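Local coordinates for protein L544 (Acanthamoeba polyphaga mimivirus, PDB 4AMQ) that probably transfers nucleotides as a manganese-binding nucleotidyltransferase of the virion, perhaps in transcription-coupled DNA repair, at residues G274-Y286 / I303-N315. Sequence-based numbering, arbitrary orientation.
Sequences GLYKQLLVRIDSY and IIISIIKDIRKLN
Arg282 reaches from helix 274-292 to Asp310 on the nearly antiparallel helix 297-311, a salt bridge that grips a single carboxylate oxygen end-on. Its NH1 lies 2.7 Å from Asp310 OD2, on the anti lone pair. NH2 reaches OD2 from the anti side too, but out of the carboxylate plane, and the two planar groups stand 88° apart. A bend at chi3 (53°) turns the guanidinium toward helix 297-311; Gln278 OE1 also takes a bond from NH1, Ser306 OG a weak one from NH2, and a water joins NE to Ser306 OG. A second salt bridge ties Lys313 NZ to Asp310 OD1 at 2.9 Å.

The apolar packing begins with Leu279, whose CD2 lies over one guanidinium face and whose CD1 presses tip to tip on Leu314 CD1, a tight 3.5 Å. Leu314 CD2 sits almost exactly over the centre of the Tyr276 ring, a CH-pi contact. Farther along, Ile283 crosses Ile307, and Ile303 CG2 meets the Tyr286 ring at its edge.

Past the helix, Asn315 N donates to Tyr276 OH (2.9 Å), which Gln359 also bonds. In-plane bonds to Asp310 and Gln278 hold the guanidinium's rotation, and two cations would favour a charged Asp310, tying this hairpin together.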
loop_
_atom_site.group_PDB
_atom_site.type_symbol
_atom_site.label_atom_id
_atom_site.label_comp_id
_atom_site.label_asym_id
_atom_site.label_seq_id
_atom_site.Cartn_x
_atom_site.Cartn_y
_atom_site.Cartn_z
ATOM N N GLY A 274 -3.199 10.232 -13.655
ATOM C CA GLY A 274 -2.286 10.169 -12.528
ATOM C C GLY A 274 -2.884 10.591 -11.197
ATOM O O GLY A 274 -2.622 9.966 -10.173
ATOM N N LEU A 275 -3.691 11.649 -11.207
ATOM C CA LEU A 275 -4.246 12.193 -9.966
ATOM C C LEU A 275 -5.333 11.290 -9.376
ATOM O O LEU A 275 -5.493 11.213 -8.159
ATOM C CB LEU A 275 -4.777 13.617 -10.176
ATOM C CG LEU A 275 -5.307 14.328 -8.923
ATOM C CD1 LEU A 275 -4.301 14.254 -7.782
ATOM C CD2 LEU A 275 -5.678 15.780 -9.225
ATOM N N TYR A 276 -6.076 10.611 -10.243
ATOM C CA TYR A 276 -7.059 9.631 -9.793
ATOM C C TYR A 276 -6.386 8.531 -8.976
ATOM O O TYR A 276 -6.893 8.123 -7.934
ATOM C CB TYR A 276 -7.786 9.001 -10.982
ATOM C CG TYR A 276 -8.658 9.953 -11.770
ATOM C CD1 TYR A 276 -8.106 10.814 -12.705
ATOM C CD2 TYR A 276 -10.035 9.977 -11.589
ATOM C CE1 TYR A 276 -8.894 11.680 -13.431
ATOM C CE2 TYR A 276 -10.833 10.843 -12.314
ATOM C CZ TYR A 276 -10.255 11.692 -13.234
ATOM O OH TYR A 276 -11.035 12.558 -13.964
ATOM N N LYS A 277 -5.248 8.047 -9.461
ATOM C CA LYS A 277 -4.522 6.979 -8.780
ATOM C C LYS A 277 -3.907 7.476 -7.473
ATOM O O LYS A 277 -3.917 6.769 -6.468
ATOM C CB LYS A 277 -3.448 6.376 -9.698
ATOM C CG LYS A 277 -2.453 5.461 -8.998
ATOM C CD LYS A 277 -1.783 4.499 -9.981
ATOM C CE LYS A 277 -1.044 5.224 -11.097
ATOM N NZ LYS A 277 0.173 5.929 -10.607
ATOM N N GLN A 278 -3.386 8.698 -7.490
ATOM C CA GLN A 278 -2.729 9.256 -6.313
ATOM C C GLN A 278 -3.729 9.463 -5.178
ATOM O O GLN A 278 -3.428 9.189 -4.020
ATOM C CB GLN A 278 -2.018 10.570 -6.653
ATOM C CG GLN A 278 -1.031 11.030 -5.584
ATOM C CD GLN A 278 -0.676 12.501 -5.706
ATOM O OE1 GLN A 278 -1.549 13.370 -5.646
ATOM N NE2 GLN A 278 0.608 12.788 -5.875
ATOM N N LEU A 279 -4.922 9.939 -5.521
ATOM C CA LEU A 279 -5.980 10.140 -4.535
ATOM C C LEU A 279 -6.465 8.830 -3.916
ATOM O O LEU A 279 -6.838 8.800 -2.745
ATOM C CB LEU A 279 -7.151 10.917 -5.140
ATOM C CG LEU A 279 -6.958 12.433 -5.209
ATOM C CD1 LEU A 279 -8.117 13.090 -5.945
ATOM C CD2 LEU A 279 -6.802 13.019 -3.808
ATOM N N LEU A 280 -6.462 7.753 -4.700
ATOM C CA LEU A 280 -6.829 6.441 -4.175
ATOM C C LEU A 280 -5.803 5.973 -3.149
ATOM O O LEU A 280 -6.162 5.488 -2.074
ATOM C CB LEU A 280 -6.951 5.409 -5.302
ATOM C CG LEU A 280 -8.078 5.637 -6.311
ATOM C CD1 LEU A 280 -8.037 4.583 -7.403
ATOM C CD2 LEU A 280 -9.431 5.642 -5.609
ATOM N N VAL A 281 -4.526 6.120 -3.491
ATOM C CA VAL A 281 -3.438 5.765 -2.584
ATOM C C VAL A 281 -3.460 6.622 -1.316
ATOM O O VAL A 281 -3.168 6.138 -0.221
ATOM C CB VAL A 281 -2.066 5.921 -3.267
ATOM C CG1 VAL A 281 -0.952 5.729 -2.260
ATOM C CG2 VAL A 281 -1.929 4.934 -4.429
ATOM N N ARG A 282 -3.803 7.897 -1.475
ATOM C CA ARG A 282 -3.826 8.827 -0.353
ATOM C C ARG A 282 -4.965 8.488 0.608
ATOM O O ARG A 282 -4.829 8.640 1.817
ATOM C CB ARG A 282 -3.923 10.269 -0.859
ATOM C CG ARG A 282 -2.642 10.765 -1.539
ATOM C CD ARG A 282 -2.885 11.968 -2.446
ATOM N NE ARG A 282 -3.573 13.061 -1.763
ATOM C CZ ARG A 282 -3.864 14.230 -2.327
ATOM N NH1 ARG A 282 -3.519 14.466 -3.587
ATOM N NH2 ARG A 282 -4.498 15.164 -1.631
ATOM N N ILE A 283 -6.081 8.012 0.065
ATOM C CA ILE A 283 -7.186 7.520 0.885
ATOM C C ILE A 283 -6.806 6.206 1.580
ATOM O O ILE A 283 -7.176 5.981 2.729
ATOM C CB ILE A 283 -8.465 7.324 0.050
ATOM C CG1 ILE A 283 -9.024 8.680 -0.390
ATOM C CG2 ILE A 283 -9.511 6.560 0.841
ATOM C CD1 ILE A 283 -10.125 8.583 -1.420
ATOM N N ASP A 284 -6.063 5.344 0.888
ATOM C CA ASP A 284 -5.526 4.135 1.518
ATOM C C ASP A 284 -4.587 4.468 2.687
ATOM O O ASP A 284 -4.555 3.758 3.687
ATOM C CB ASP A 284 -4.790 3.270 0.498
ATOM C CG ASP A 284 -5.726 2.471 -0.380
ATOM O OD1 ASP A 284 -6.834 2.119 0.081
ATOM O OD2 ASP A 284 -5.339 2.180 -1.531
ATOM N N SER A 285 -3.824 5.549 2.554
ATOM C CA SER A 285 -2.943 6.003 3.629
ATOM C C SER A 285 -3.726 6.381 4.891
ATOM O O SER A 285 -3.346 6.011 6.002
ATOM C CB SER A 285 -2.090 7.180 3.159
ATOM O OG SER A 285 -1.213 6.775 2.126
ATOM N N TYR A 286 -4.821 7.116 4.713
ATOM C CA TYR A 286 -5.715 7.448 5.817
ATOM C C TYR A 286 -6.173 6.161 6.500
ATOM O O TYR A 286 -5.986 5.983 7.705
ATOM C CB TYR A 286 -6.918 8.233 5.283
ATOM C CG TYR A 286 -7.816 8.855 6.336
ATOM C CD1 TYR A 286 -8.676 8.074 7.101
ATOM C CD2 TYR A 286 -7.813 10.227 6.553
ATOM C CE1 TYR A 286 -9.503 8.644 8.054
ATOM C CE2 TYR A 286 -8.635 10.806 7.507
ATOM C CZ TYR A 286 -9.479 10.010 8.249
ATOM O OH TYR A 286 -10.293 10.584 9.193
ATOM N N ILE A 303 -4.772 15.448 5.746
ATOM C CA ILE A 303 -5.109 14.567 4.638
ATOM C C ILE A 303 -6.431 14.973 3.987
ATOM O O ILE A 303 -6.516 15.097 2.765
ATOM C CB ILE A 303 -5.179 13.092 5.083
ATOM C CG1 ILE A 303 -3.773 12.543 5.341
ATOM C CG2 ILE A 303 -5.902 12.252 4.035
ATOM C CD1 ILE A 303 -3.754 11.120 5.878
ATOM N N ILE A 304 -7.454 15.187 4.811
ATOM C CA ILE A 304 -8.777 15.579 4.325
ATOM C C ILE A 304 -8.737 16.909 3.575
ATOM O O ILE A 304 -9.369 17.068 2.533
ATOM C CB ILE A 304 -9.792 15.683 5.477
ATOM C CG1 ILE A 304 -10.100 14.297 6.047
ATOM C CG2 ILE A 304 -11.075 16.356 5.004
ATOM C CD1 ILE A 304 -10.818 13.383 5.081
ATOM N N ILE A 305 -7.992 17.865 4.110
ATOM C CA ILE A 305 -7.841 19.159 3.454
ATOM C C ILE A 305 -7.190 19.036 2.077
ATOM O O ILE A 305 -7.641 19.663 1.113
ATOM C CB ILE A 305 -7.035 20.136 4.320
ATOM C CG1 ILE A 305 -7.921 20.678 5.448
ATOM C CG2 ILE A 305 -6.486 21.272 3.470
ATOM C CD1 ILE A 305 -7.214 21.642 6.384
ATOM N N SER A 306 -6.134 18.230 1.981
ATOM C CA SER A 306 -5.445 18.049 0.709
ATOM C C SER A 306 -6.348 17.378 -0.317
ATOM O O SER A 306 -6.263 17.666 -1.508
ATOM C CB SER A 306 -4.160 17.232 0.887
ATOM O OG SER A 306 -4.451 15.863 1.116
ATOM N N ILE A 307 -7.212 16.483 0.152
ATOM C CA ILE A 307 -8.092 15.729 -0.738
ATOM C C ILE A 307 -9.218 16.602 -1.284
ATOM O O ILE A 307 -9.568 16.516 -2.460
ATOM C CB ILE A 307 -8.685 14.491 -0.031
ATOM C CG1 ILE A 307 -7.601 13.429 0.179
ATOM C CG2 ILE A 307 -9.846 13.916 -0.831
ATOM C CD1 ILE A 307 -8.114 12.132 0.771
ATOM N N ILE A 308 -9.777 17.443 -0.419
ATOM C CA ILE A 308 -10.833 18.373 -0.806
ATOM C C ILE A 308 -10.367 19.304 -1.918
ATOM O O ILE A 308 -11.091 19.537 -2.885
ATOM C CB ILE A 308 -11.308 19.223 0.394
ATOM C CG1 ILE A 308 -11.962 18.339 1.454
ATOM C CG2 ILE A 308 -12.287 20.289 -0.063
ATOM C CD1 ILE A 308 -13.136 17.543 0.940
ATOM N N LYS A 309 -9.154 19.829 -1.777
ATOM C CA LYS A 309 -8.575 20.704 -2.792
ATOM C C LYS A 309 -8.365 19.992 -4.130
ATOM O O LYS A 309 -8.734 20.512 -5.181
ATOM C CB LYS A 309 -7.244 21.287 -2.308
ATOM C CG LYS A 309 -6.472 22.029 -3.393
ATOM C CD LYS A 309 -5.172 22.619 -2.863
ATOM C CE LYS A 309 -4.471 23.475 -3.918
ATOM N NZ LYS A 309 -3.952 22.679 -5.070
ATOM N N ASP A 310 -7.776 18.801 -4.087
ATOM C CA ASP A 310 -7.370 18.100 -5.307
ATOM C C ASP A 310 -8.514 17.398 -6.036
ATOM O O ASP A 310 -8.458 17.207 -7.250
ATOM C CB ASP A 310 -6.254 17.100 -5.003
ATOM C CG ASP A 310 -4.982 17.777 -4.542
ATOM O OD1 ASP A 310 -4.819 18.980 -4.825
ATOM O OD2 ASP A 310 -4.146 17.104 -3.905
ATOM N N ILE A 311 -9.544 17.014 -5.292
ATOM C CA ILE A 311 -10.675 16.288 -5.852
ATOM C C ILE A 311 -11.391 17.109 -6.927
ATOM O O ILE A 311 -12.034 16.555 -7.825
ATOM C CB ILE A 311 -11.672 15.905 -4.741
ATOM C CG1 ILE A 311 -12.562 14.753 -5.187
ATOM C CG2 ILE A 311 -12.511 17.096 -4.335
ATOM C CD1 ILE A 311 -11.798 13.496 -5.416
ATOM N N ARG A 312 -11.255 18.430 -6.839
ATOM C CA ARG A 312 -11.929 19.335 -7.764
ATOM C C ARG A 312 -11.268 19.328 -9.138
ATOM O O ARG A 312 -11.846 19.803 -10.118
ATOM C CB ARG A 312 -11.950 20.759 -7.201
ATOM C CG ARG A 312 -12.654 20.891 -5.859
ATOM C CD ARG A 312 -12.305 22.201 -5.178
ATOM N NE ARG A 312 -13.012 22.348 -3.912
ATOM C CZ ARG A 312 -14.258 22.799 -3.804
ATOM N NH1 ARG A 312 -14.934 23.147 -4.892
ATOM N NH2 ARG A 312 -14.827 22.898 -2.612
ATOM N N LYS A 313 -10.054 18.791 -9.205
ATOM C CA LYS A 313 -9.330 18.693 -10.467
ATOM C C LYS A 313 -9.808 17.493 -11.278
ATOM O O LYS A 313 -9.561 17.407 -12.480
ATOM C CB LYS A 313 -7.824 18.590 -10.224
ATOM C CG LYS A 313 -7.239 19.708 -9.373
ATOM C CD LYS A 313 -5.730 19.780 -9.550
ATOM C CE LYS A 313 -5.110 20.869 -8.689
ATOM N NZ LYS A 313 -4.965 20.446 -7.269
ATOM N N LEU A 314 -10.494 16.571 -10.612
ATOM C CA LEU A 314 -10.993 15.365 -11.263
ATOM C C LEU A 314 -12.293 15.632 -12.016
ATOM O O LEU A 314 -12.885 16.706 -11.888
ATOM C CB LEU A 314 -11.215 14.254 -10.236
ATOM C CG LEU A 314 -10.010 13.805 -9.411
ATOM C CD1 LEU A 314 -10.387 12.602 -8.563
ATOM C CD2 LEU A 314 -8.831 13.475 -10.315
ATOM N N ASN A 315 -12.729 14.649 -12.798
ATOM C CA ASN A 315 -13.989 14.747 -13.525
ATOM C C ASN A 315 -14.901 13.560 -13.231
ATOM O O ASN A 315 -14.431 12.430 -13.091
ATOM C CB ASN A 315 -13.733 14.858 -15.031
ATOM C CG ASN A 315 -12.945 16.103 -15.400
ATOM O OD1 ASN A 315 -11.815 16.016 -15.880
ATOM N ND2 ASN A 315 -13.541 17.270 -15.180
HETATM O O HOH W 1 -9.356 15.187 -14.643
HETATM O O HOH W 2 -3.600 13.110 1.037
#